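Local structure of adhesin LabA (Helicobacter pylori, 6GMM) at residues 11-16 and 444-449. The protein is an adhesin that probably binds LacdiNAc-bearing glycans of the gastric mucosa through its extracellular domain. Sequence-based numbering, arbitrary orientation.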
ATOM      1  N   ARG A  11      -7.339  21.316 -27.867  1.00 39.65           N
ATOM      2  CA  ARG A  11      -6.152  22.089 -27.487  1.00 38.91           C
ATOM      3  C   ARG A  11      -6.558  23.245 -26.572  1.00 39.85           C
ATOM      4  O   ARG A  11      -5.930  23.455 -25.538  1.00 37.99           O
ATOM      5  CB  ARG A  11      -5.491  22.663 -28.752  1.00 42.09           C
ATOM      6  CG  ARG A  11      -3.969  22.727 -28.718  1.00 54.12           C
ATOM      7  CD  ARG A  11      -3.361  22.181 -30.007  1.00 66.60           C
ATOM      8  NE  ARG A  11      -3.857  22.868 -31.206  1.00 77.78           N
ATOM      9  CZ  ARG A  11      -3.940  22.311 -32.412  1.00 93.96           C
ATOM     10  NH1 ARG A  11      -3.562  21.050 -32.598  1.00 80.32           N
ATOM     11  NH2 ARG A  11      -4.408  23.009 -33.440  1.00 80.00           N
ATOM     12  N   LEU A  12      -7.612  24.001 -26.967  1.00 35.37           N
ATOM     13  CA  LEU A  12      -8.117  25.121 -26.189  1.00 33.73           C
ATOM     14  C   LEU A  12      -8.718  24.627 -24.888  1.00 37.55           C
ATOM     15  O   LEU A  12      -8.392  25.180 -23.835  1.00 34.89           O
ATOM     16  CB  LEU A  12      -9.126  25.951 -26.999  1.00 34.52           C
ATOM     17  CG  LEU A  12      -9.809  27.130 -26.295  1.00 37.94           C
ATOM     18  CD1 LEU A  12      -8.829  28.249 -25.967  1.00 36.88           C
ATOM     19  CD2 LEU A  12     -10.948  27.669 -27.144  1.00 39.57           C
ATOM     20  N   ASN A  13      -9.530  23.544 -24.952  1.00 36.62           N
ATOM     21  CA  ASN A  13     -10.173  22.950 -23.778  1.00 36.02           C
ATOM     22  C   ASN A  13      -9.178  22.549 -22.704  1.00 39.00           C
ATOM     23  O   ASN A  13      -9.411  22.846 -21.531  1.00 37.95           O
ATOM     24  CB  ASN A  13     -11.098  21.785 -24.143  1.00 38.04           C
ATOM     25  CG  ASN A  13     -11.862  21.226 -22.960  1.00 56.01           C
ATOM     26  OD1 ASN A  13     -12.408  21.957 -22.118  1.00 49.80           O
ATOM     27  ND2 ASN A  13     -11.895  19.914 -22.857  1.00 48.84           N
ATOM     28  N   ASN A  14      -8.056  21.934 -23.098  1.00 35.72           N
ATOM     29  CA  ASN A  14      -7.056  21.523 -22.117  1.00 35.27           C
ATOM     30  C   ASN A  14      -6.337  22.723 -21.499  1.00 36.95           C
ATOM     31  O   ASN A  14      -6.029  22.687 -20.305  1.00 34.91           O
ATOM     32  CB  ASN A  14      -6.091  20.462 -22.677  1.00 37.58           C
ATOM     33  CG  ASN A  14      -6.768  19.149 -23.011  1.00 50.13           C
ATOM     34  OD1 ASN A  14      -7.613  18.615 -22.258  1.00 37.82           O
ATOM     35  ND2 ASN A  14      -6.383  18.586 -24.142  1.00 44.74           N
ATOM     36  N   LEU A  15      -6.177  23.812 -22.264  1.00 33.55           N
ATOM     37  CA  LEU A  15      -5.595  25.059 -21.765  1.00 32.80           C
ATOM     38  C   LEU A  15      -6.564  25.685 -20.737  1.00 34.27           C
ATOM     39  O   LEU A  15      -6.122  26.245 -19.737  1.00 33.54           O
ATOM     40  CB  LEU A  15      -5.355  26.054 -22.920  1.00 33.87           C
ATOM     41  CG  LEU A  15      -4.136  25.823 -23.830  1.00 39.47           C
ATOM     42  CD1 LEU A  15      -4.276  26.629 -25.125  1.00 41.00           C
ATOM     43  CD2 LEU A  15      -2.844  26.233 -23.137  1.00 41.11           C
ATOM     44  N   LEU A  16      -7.880  25.580 -20.995  1.00 28.32           N
ATOM     45  CA  LEU A  16      -8.917  26.116 -20.114  1.00 26.52           C
ATOM     46  C   LEU A  16      -8.932  25.386 -18.775  1.00 29.72           C
ATOM     47  O   LEU A  16      -8.959  26.033 -17.729  1.00 29.22           O
ATOM     48  CB  LEU A  16     -10.287  26.070 -20.788  1.00 26.25           C
ATOM     49  CG  LEU A  16     -10.525  27.123 -21.890  1.00 28.67           C
ATOM     50  CD1 LEU A  16     -11.882  26.923 -22.544  1.00 29.44           C
ATOM     51  CD2 LEU A  16     -10.395  28.539 -21.351  1.00 26.39           C
ATOM     52  N   GLN A 444     -19.278  25.302 -22.728  1.00 36.69           N
ATOM     53  CA  GLN A 444     -19.560  25.356 -24.157  1.00 36.88           C
ATOM     54  C   GLN A 444     -18.408  24.809 -24.980  1.00 40.12           C
ATOM     55  O   GLN A 444     -18.651  23.977 -25.840  1.00 42.06           O
ATOM     56  CB  GLN A 444     -19.898  26.778 -24.588  1.00 37.94           C
ATOM     57  CG  GLN A 444     -21.378  27.081 -24.488  1.00 45.71           C
ATOM     58  CD  GLN A 444     -21.718  28.438 -25.043  1.00 59.59           C
ATOM     59  OE1 GLN A 444     -21.064  29.445 -24.745  1.00 53.65           O
ATOM     60  NE2 GLN A 444     -22.795  28.505 -25.812  1.00 49.54           N
ATOM     61  N   VAL A 445     -17.157  25.205 -24.668  1.00 34.51           N
ATOM     62  CA  VAL A 445     -15.957  24.742 -25.366  1.00 34.08           C
ATOM     63  C   VAL A 445     -15.749  23.249 -25.122  1.00 41.01           C
ATOM     64  O   VAL A 445     -15.589  22.493 -26.082  1.00 42.97           O
ATOM     65  CB  VAL A 445     -14.728  25.634 -25.023  1.00 35.45           C
ATOM     66  CG1 VAL A 445     -13.393  24.955 -25.345  1.00 33.98           C
ATOM     67  CG2 VAL A 445     -14.834  26.969 -25.745  1.00 34.78           C
ATOM     68  N   GLN A 446     -15.821  22.829 -23.840  1.00 36.86           N
ATOM     69  CA  GLN A 446     -15.690  21.465 -23.334  1.00 35.83           C
ATOM     70  C   GLN A 446     -16.666  20.557 -24.092  1.00 42.50           C
ATOM     71  O   GLN A 446     -16.279  19.488 -24.577  1.00 43.89           O
ATOM     72  CB  GLN A 446     -16.044  21.475 -21.836  1.00 36.17           C
ATOM     73  CG  GLN A 446     -15.227  20.556 -20.936  1.00 56.02           C
ATOM     74  CD  GLN A 446     -15.196  21.084 -19.509  1.00 72.47           C
ATOM     75  OE1 GLN A 446     -16.166  21.684 -18.997  1.00 65.29           O
ATOM     76  NE2 GLN A 446     -14.068  20.881 -18.834  1.00 57.67           N
ATOM     77  N   SER A 447     -17.919  21.004 -24.213  1.00 38.86           N
ATOM     78  CA  SER A 447     -18.952  20.283 -24.919  1.00 40.79           C
ATOM     79  C   SER A 447     -18.791  20.360 -26.447  1.00 47.44           C
ATOM     80  O   SER A 447     -19.061  19.373 -27.117  1.00 48.85           O
ATOM     81  CB  SER A 447     -20.326  20.767 -24.491  1.00 45.54           C
ATOM     82  OG  SER A 447     -21.308  19.984 -25.142  1.00 60.17           O
ATOM     83  N   ARG A 448     -18.343  21.498 -26.996  1.00 45.54           N
ATOM     84  CA  ARG A 448     -18.140  21.628 -28.446  1.00 47.76           C
ATOM     85  C   ARG A 448     -16.983  20.739 -28.919  1.00 54.52           C
ATOM     86  O   ARG A 448     -17.024  20.238 -30.040  1.00 56.96           O
ATOM     87  CB  ARG A 448     -17.928  23.090 -28.869  1.00 46.96           C
ATOM     88  N   SER A 449     -15.982  20.516 -28.049  1.00 50.01           N
ATOM     89  CA  SER A 449     -14.813  19.678 -28.326  1.00 50.01           C
ATOM     90  C   SER A 449     -15.185  18.193 -28.432  1.00 55.57           C
ATOM     91  O   SER A 449     -14.685  17.513 -29.332  1.00 55.68           O
ATOM     92  CB  SER A 449     -13.729  19.889 -27.270  1.00 50.41           C
ATOM     93  OG  SER A 449     -12.619  19.039 -27.511  1.00 56.53           O
TER
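Val445 of the C-terminal helix 439-452 packs against Leu12, Asn13 and Leu16 of the N-terminal helix 4-28, in a buried helix-helix contact near one extremity of the elongated chain, its centre about 36 Å from the centre of the chain. The short segments 11-16 and 444-449 run roughly antiparallel, at 143°, their axes approaching to 9.2 Å at the closest, and no hydrogen bond crosses between them. Val445 makes the apolar part. With CG1 anti to its backbone N (chi1 161°), CG1 of Val445 reaches CD1 of Leu16 at 3.7 Å and CD2 of Leu12 at 4.1 Å, and both leucine side chains cross the valine at about a right angle. CG1 of Val445 also lies 4.1 Å from CB of Asn13. Pairing the first and last helices of the chain brings together two segments 428 residues apart in sequence, close to its two ends, and helix 388-408 adds Ile402 and Ile406 against Leu12; this three-helix cluster is consistent with the helical stem of SabA-type adhesins, in which N- and C-terminal helices pair. Asn13 and Gln446 mark the point of nearest backbone approach, with CA atoms 5.7 Å apart. The carboxamide of Asn13 is laid across the start of the Gln446 side chain: OD1 of Asn13 sits 3.4 Å from CG of Gln446, whereas NE2 of Gln446 stays 3.8 Å from OD1 of Asn13, too far for a hydrogen bond. The two amide planes stand 82° apart, almost perpendicular, and OD1 of Asn13 is buried without a hydrogen-bond partner in the model. Further along the interface, Ser449 OG is hydrogen-bonded to Glu10 OE1, a polar tie between the same two helices.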